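Local coordinates for glycosyl hydrolases family 31 family protein (Aspergillus niger, PDB 6DRU) that releases alpha-xylose from the non-reducing terminal glucose of xyloglucan oligosaccharides, acting as a family 31 glycoside hydrolase with a TIM-barrel domain, at residues P179-W191 / Y228-G240. Sequence-based numbering, arbitrary orientation.
Sequences PVFMSNKGYAFIW and YDTLQQRISALTG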
loop_
_atom_site.group_PDB
_atom_site.type_symbol
_atom_site.label_atom_id
_atom_site.label_comp_id
_atom_site.label_asym_id
_atom_site.label_seq_id
_atom_site.Cartn_x
_atom_site.Cartn_y
_atom_site.Cartn_z
ATOM N N PRO A 179 -2.995 -26.208 -2.884
ATOM C CA PRO A 179 -1.920 -26.610 -1.958
ATOM C C PRO A 179 -2.290 -27.827 -1.113
ATOM O O PRO A 179 -2.405 -27.763 0.114
ATOM C CB PRO A 179 -1.726 -25.341 -1.120
ATOM C CG PRO A 179 -3.086 -24.736 -1.065
ATOM C CD PRO A 179 -3.732 -25.028 -2.399
ATOM N N VAL A 180 -2.476 -28.962 -1.783
ATOM C CA VAL A 180 -2.668 -30.257 -1.140
ATOM C C VAL A 180 -1.716 -31.226 -1.828
ATOM O O VAL A 180 -1.876 -31.511 -3.021
ATOM C CB VAL A 180 -4.118 -30.754 -1.239
ATOM C CG1 VAL A 180 -4.225 -32.181 -0.725
ATOM C CG2 VAL A 180 -5.050 -29.835 -0.468
ATOM N N PHE A 181 -0.725 -31.725 -1.092
ATOM C CA PHE A 181 0.277 -32.589 -1.694
ATOM C C PHE A 181 0.626 -33.738 -0.762
ATOM O O PHE A 181 0.473 -33.641 0.459
ATOM C CB PHE A 181 1.551 -31.810 -2.063
ATOM C CG PHE A 181 2.391 -31.400 -0.881
ATOM C CD1 PHE A 181 3.429 -32.209 -0.436
ATOM C CD2 PHE A 181 2.170 -30.195 -0.239
ATOM C CE1 PHE A 181 4.212 -31.830 0.641
ATOM C CE2 PHE A 181 2.952 -29.811 0.834
ATOM C CZ PHE A 181 3.974 -30.632 1.276
ATOM N N MET A 182 1.093 -34.832 -1.359
ATOM C CA MET A 182 1.656 -35.964 -0.639
ATOM C C MET A 182 3.159 -36.008 -0.868
ATOM O O MET A 182 3.641 -35.681 -1.957
ATOM C CB MET A 182 1.039 -37.289 -1.096
ATOM C CG MET A 182 -0.457 -37.410 -0.898
ATOM S SD MET A 182 -1.047 -39.042 -1.396
ATOM C CE MET A 182 -0.403 -39.146 -3.065
ATOM N N SER A 183 3.894 -36.412 0.160
ATOM C CA SER A 183 5.328 -36.627 0.066
ATOM C C SER A 183 5.631 -38.113 0.208
ATOM O O SER A 183 4.931 -38.840 0.919
ATOM C CB SER A 183 6.080 -35.833 1.136
ATOM O OG SER A 183 7.467 -36.117 1.101
ATOM N N ASN A 184 6.680 -38.563 -0.481
ATOM C CA ASN A 184 7.082 -39.959 -0.366
ATOM C C ASN A 184 7.702 -40.286 0.987
ATOM O O ASN A 184 7.932 -41.466 1.271
ATOM C CB ASN A 184 8.047 -40.330 -1.495
ATOM C CG ASN A 184 9.281 -39.456 -1.522
ATOM O OD1 ASN A 184 9.343 -38.428 -0.849
ATOM N ND2 ASN A 184 10.274 -39.860 -2.305
ATOM N N LYS A 185 7.967 -39.284 1.828
ATOM C CA LYS A 185 8.401 -39.553 3.193
ATOM C C LYS A 185 7.286 -40.122 4.058
ATOM O O LYS A 185 7.560 -40.568 5.177
ATOM C CB LYS A 185 8.949 -38.281 3.841
ATOM C CG LYS A 185 10.369 -37.945 3.435
ATOM C CD LYS A 185 10.965 -36.887 4.345
ATOM C CE LYS A 185 12.391 -36.558 3.939
ATOM N NZ LYS A 185 12.854 -35.269 4.521
ATOM N N GLY A 186 6.048 -40.117 3.574
ATOM C CA GLY A 186 4.943 -40.671 4.325
ATOM C C GLY A 186 4.128 -39.633 5.065
ATOM O O GLY A 186 3.769 -39.834 6.229
ATOM N N TYR A 187 3.825 -38.516 4.408
ATOM C CA TYR A 187 2.955 -37.525 5.018
ATOM C C TYR A 187 2.296 -36.688 3.934
ATOM O O TYR A 187 2.818 -36.556 2.826
ATOM C CB TYR A 187 3.712 -36.625 6.004
ATOM C CG TYR A 187 4.654 -35.628 5.365
ATOM C CD1 TYR A 187 5.956 -35.985 5.040
ATOM C CD2 TYR A 187 4.247 -34.323 5.105
ATOM C CE1 TYR A 187 6.825 -35.076 4.465
ATOM C CE2 TYR A 187 5.108 -33.407 4.527
ATOM C CZ TYR A 187 6.396 -33.790 4.210
ATOM O OH TYR A 187 7.262 -32.888 3.637
ATOM N N ALA A 188 1.137 -36.132 4.273
ATOM C CA ALA A 188 0.416 -35.211 3.413
ATOM C C ALA A 188 0.261 -33.878 4.134
ATOM O O ALA A 188 0.349 -33.800 5.362
ATOM C CB ALA A 188 -0.955 -35.769 3.013
ATOM N N PHE A 189 0.020 -32.827 3.353
ATOM C CA PHE A 189 0.020 -31.462 3.863
ATOM C C PHE A 189 -1.064 -30.665 3.156
ATOM O O PHE A 189 -1.197 -30.746 1.931
ATOM C CB PHE A 189 1.397 -30.817 3.654
ATOM C CG PHE A 189 1.564 -29.476 4.317
ATOM C CD1 PHE A 189 1.144 -28.316 3.686
ATOM C CD2 PHE A 189 2.169 -29.374 5.559
ATOM C CE1 PHE A 189 1.307 -27.082 4.289
ATOM C CE2 PHE A 189 2.337 -28.142 6.166
ATOM C CZ PHE A 189 1.904 -26.995 5.530
ATOM N N ILE A 190 -1.835 -29.900 3.927
ATOM C CA ILE A 190 -2.911 -29.068 3.402
ATOM C C ILE A 190 -2.689 -27.642 3.882
ATOM O O ILE A 190 -2.694 -27.382 5.090
ATOM C CB ILE A 190 -4.297 -29.566 3.844
ATOM C CG1 ILE A 190 -4.506 -31.019 3.421
ATOM C CG2 ILE A 190 -5.392 -28.679 3.263
ATOM C CD1 ILE A 190 -5.816 -31.606 3.903
ATOM N N TRP A 191 -2.494 -26.723 2.938
ATOM C CA TRP A 191 -2.396 -25.291 3.224
ATOM C C TRP A 191 -3.808 -24.724 3.131
ATOM O O TRP A 191 -4.266 -24.304 2.067
ATOM C CB TRP A 191 -1.422 -24.634 2.253
ATOM C CG TRP A 191 -1.183 -23.156 2.409
ATOM C CD1 TRP A 191 -1.670 -22.163 1.610
ATOM C CD2 TRP A 191 -0.360 -22.510 3.391
ATOM N NE1 TRP A 191 -1.217 -20.939 2.039
ATOM C CE2 TRP A 191 -0.412 -21.124 3.131
ATOM C CE3 TRP A 191 0.406 -22.964 4.468
ATOM C CZ2 TRP A 191 0.270 -20.193 3.910
ATOM C CZ3 TRP A 191 1.085 -22.035 5.241
ATOM C CH2 TRP A 191 1.012 -20.666 4.956
ATOM N N TYR A 228 0.156 -44.939 0.289
ATOM C CA TYR A 228 -0.491 -43.727 -0.199
ATOM C C TYR A 228 -2.008 -43.800 -0.140
ATOM O O TYR A 228 -2.662 -42.753 -0.091
ATOM C CB TYR A 228 -0.052 -43.440 -1.637
ATOM C CG TYR A 228 1.418 -43.124 -1.769
ATOM C CD1 TYR A 228 2.345 -44.126 -2.027
ATOM C CD2 TYR A 228 1.881 -41.822 -1.626
ATOM C CE1 TYR A 228 3.693 -43.839 -2.142
ATOM C CE2 TYR A 228 3.226 -41.526 -1.741
ATOM C CZ TYR A 228 4.127 -42.539 -1.998
ATOM O OH TYR A 228 5.467 -42.248 -2.113
ATOM N N ASP A 229 -2.581 -45.006 -0.145
ATOM C CA ASP A 229 -4.029 -45.131 -0.041
ATOM C C ASP A 229 -4.533 -44.601 1.293
ATOM O O ASP A 229 -5.650 -44.077 1.373
ATOM C CB ASP A 229 -4.447 -46.588 -0.237
ATOM C CG ASP A 229 -4.249 -47.062 -1.663
ATOM O OD1 ASP A 229 -4.439 -46.245 -2.590
ATOM O OD2 ASP A 229 -3.902 -48.247 -1.859
ATOM N N THR A 230 -3.725 -44.725 2.349
ATOM C CA THR A 230 -4.112 -44.174 3.641
ATOM C C THR A 230 -4.023 -42.654 3.636
ATOM O O THR A 230 -4.894 -41.975 4.191
ATOM C CB THR A 230 -3.240 -44.759 4.750
ATOM O OG1 THR A 230 -3.419 -46.180 4.795
ATOM C CG2 THR A 230 -3.620 -44.168 6.098
ATOM N N LEU A 231 -2.976 -42.101 3.016
ATOM C CA LEU A 231 -2.862 -40.651 2.895
ATOM C C LEU A 231 -4.096 -40.059 2.223
ATOM O O LEU A 231 -4.660 -39.066 2.699
ATOM C CB LEU A 231 -1.597 -40.284 2.120
ATOM C CG LEU A 231 -0.273 -40.369 2.878
ATOM C CD1 LEU A 231 0.889 -40.035 1.957
ATOM C CD2 LEU A 231 -0.289 -39.432 4.075
ATOM N N GLN A 232 -4.539 -40.666 1.120
ATOM C CA GLN A 232 -5.751 -40.196 0.458
ATOM C C GLN A 232 -6.987 -40.438 1.313
ATOM O O GLN A 232 -7.960 -39.682 1.220
ATOM C CB GLN A 232 -5.905 -40.869 -0.906
ATOM C CG GLN A 232 -4.891 -40.408 -1.936
ATOM C CD GLN A 232 -5.012 -38.928 -2.245
ATOM O OE1 GLN A 232 -6.114 -38.406 -2.417
ATOM N NE2 GLN A 232 -3.876 -38.244 -2.315
ATOM N N GLN A 233 -6.973 -41.483 2.145
ATOM C CA GLN A 233 -8.078 -41.693 3.074
ATOM C C GLN A 233 -8.149 -40.569 4.099
ATOM O O GLN A 233 -9.242 -40.140 4.486
ATOM C CB GLN A 233 -7.929 -43.043 3.774
ATOM C CG GLN A 233 -9.242 -43.654 4.244
ATOM C CD GLN A 233 -9.030 -44.805 5.209
ATOM O OE1 GLN A 233 -8.149 -45.641 5.013
ATOM N NE2 GLN A 233 -9.844 -44.856 6.256
ATOM N N ARG A 234 -6.989 -40.078 4.546
ATOM C CA ARG A 234 -6.953 -38.993 5.519
ATOM C C ARG A 234 -7.280 -37.649 4.879
ATOM O O ARG A 234 -7.981 -36.829 5.483
ATOM C CB ARG A 234 -5.581 -38.942 6.189
ATOM C CG ARG A 234 -5.151 -40.250 6.833
ATOM C CD ARG A 234 -5.828 -40.467 8.174
ATOM N NE ARG A 234 -5.359 -41.684 8.830
ATOM C CZ ARG A 234 -5.995 -42.850 8.785
ATOM N NH1 ARG A 234 -7.132 -42.963 8.112
ATOM N NH2 ARG A 234 -5.495 -43.905 9.414
ATOM N N ILE A 235 -6.779 -37.406 3.665
ATOM C CA ILE A 235 -7.047 -36.143 2.982
ATOM C C ILE A 235 -8.540 -35.992 2.722
ATOM O O ILE A 235 -9.126 -34.928 2.956
ATOM C CB ILE A 235 -6.234 -36.053 1.678
ATOM C CG1 ILE A 235 -4.737 -35.971 1.978
ATOM C CG2 ILE A 235 -6.677 -34.857 0.849
ATOM C CD1 ILE A 235 -3.861 -36.130 0.752
ATOM N N SER A 236 -9.178 -37.059 2.235
ATOM C CA SER A 236 -10.609 -37.008 1.958
ATOM C C SER A 236 -11.423 -36.858 3.236
ATOM O O SER A 236 -12.469 -36.201 3.228
ATOM C CB SER A 236 -11.042 -38.258 1.193
ATOM O OG SER A 236 -10.721 -39.436 1.916
ATOM N N ALA A 237 -10.968 -37.456 4.339
ATOM C CA ALA A 237 -11.643 -37.257 5.615
ATOM C C ALA A 237 -11.499 -35.830 6.122
ATOM O O ALA A 237 -12.330 -35.377 6.915
ATOM C CB ALA A 237 -11.106 -38.234 6.659
ATOM N N LEU A 238 -10.466 -35.113 5.681
ATOM C CA LEU A 238 -10.271 -33.731 6.090
ATOM C C LEU A 238 -11.016 -32.752 5.196
ATOM O O LEU A 238 -11.605 -31.788 5.693
ATOM C CB LEU A 238 -8.780 -33.386 6.089
ATOM C CG LEU A 238 -7.954 -33.916 7.259
ATOM C CD1 LEU A 238 -6.474 -33.871 6.922
ATOM C CD2 LEU A 238 -8.244 -33.123 8.519
ATOM N N THR A 239 -11.019 -32.987 3.883
ATOM C CA THR A 239 -11.509 -32.004 2.929
ATOM C C THR A 239 -12.776 -32.420 2.197
ATOM O O THR A 239 -13.399 -31.571 1.551
ATOM C CB THR A 239 -10.417 -31.688 1.898
ATOM O OG1 THR A 239 -10.125 -32.866 1.139
ATOM C CG2 THR A 239 -9.155 -31.234 2.606
ATOM N N GLY A 240 -13.177 -33.686 2.273
ATOM C CA GLY A 240 -14.414 -34.098 1.639
ATOM C C GLY A 240 -14.384 -35.463 0.984
ATOM O O GLY A 240 -13.441 -35.806 0.264
#
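Val-180 meets the helix through one branch: its CG1 rests 4.0 Å from Ile-235 CG2, the two side chains lying alongside each other and pointing opposite ways. A beta-branched valine suits a strand and here offers a methyl to the helix. Two residues on, Met-182 spreads further. Its chain bends at the last torsion (chi3 -54°), which brings CE to 3.8 Å from Tyr-228 CD2, while SD lies at the edge of that ring in a Met-aromatic contact. The sulfur also packs on Leu-231 CB and accepts a weak hydrogen bond from Gln-232 NE2 (3.1 Å, N-H...S angle 158°), whose stronger partner is Ala-507 O. The flexible thioether thus serves ring, aliphatic chain and amide at once. Ser-183 OG, also bonded to Glu-147, accepts from Lys-185 N in an ST turn, and beyond it Asn-184 CB touches Tyr-228 OH at 3.3 Å, the hydroxyl being bonded to Glu-622. On the returning strand Ala-188 is small enough for the helix to come close: Leu-231 CD2 reaches its backbone N at 3.6 Å, and Ile-235 CD1 its CB at 3.7 Å. Ile-190, longer, extends CD1 tip to tip toward Thr-239 CG2 (3.6 Å) and across Leu-238. Thr-239 presents this methyl while its OG1 bonds to Ile-235 O. This is helix-on-sheet packing: helix 228-239 lays its apolar side on one face of the hairpin, its axis nearly parallel to strand 187-191 (25°), which lies between strands 176-183 and 216-222 of a mixed sheet; helix 618-621 adjoins Met-182 and Tyr-228.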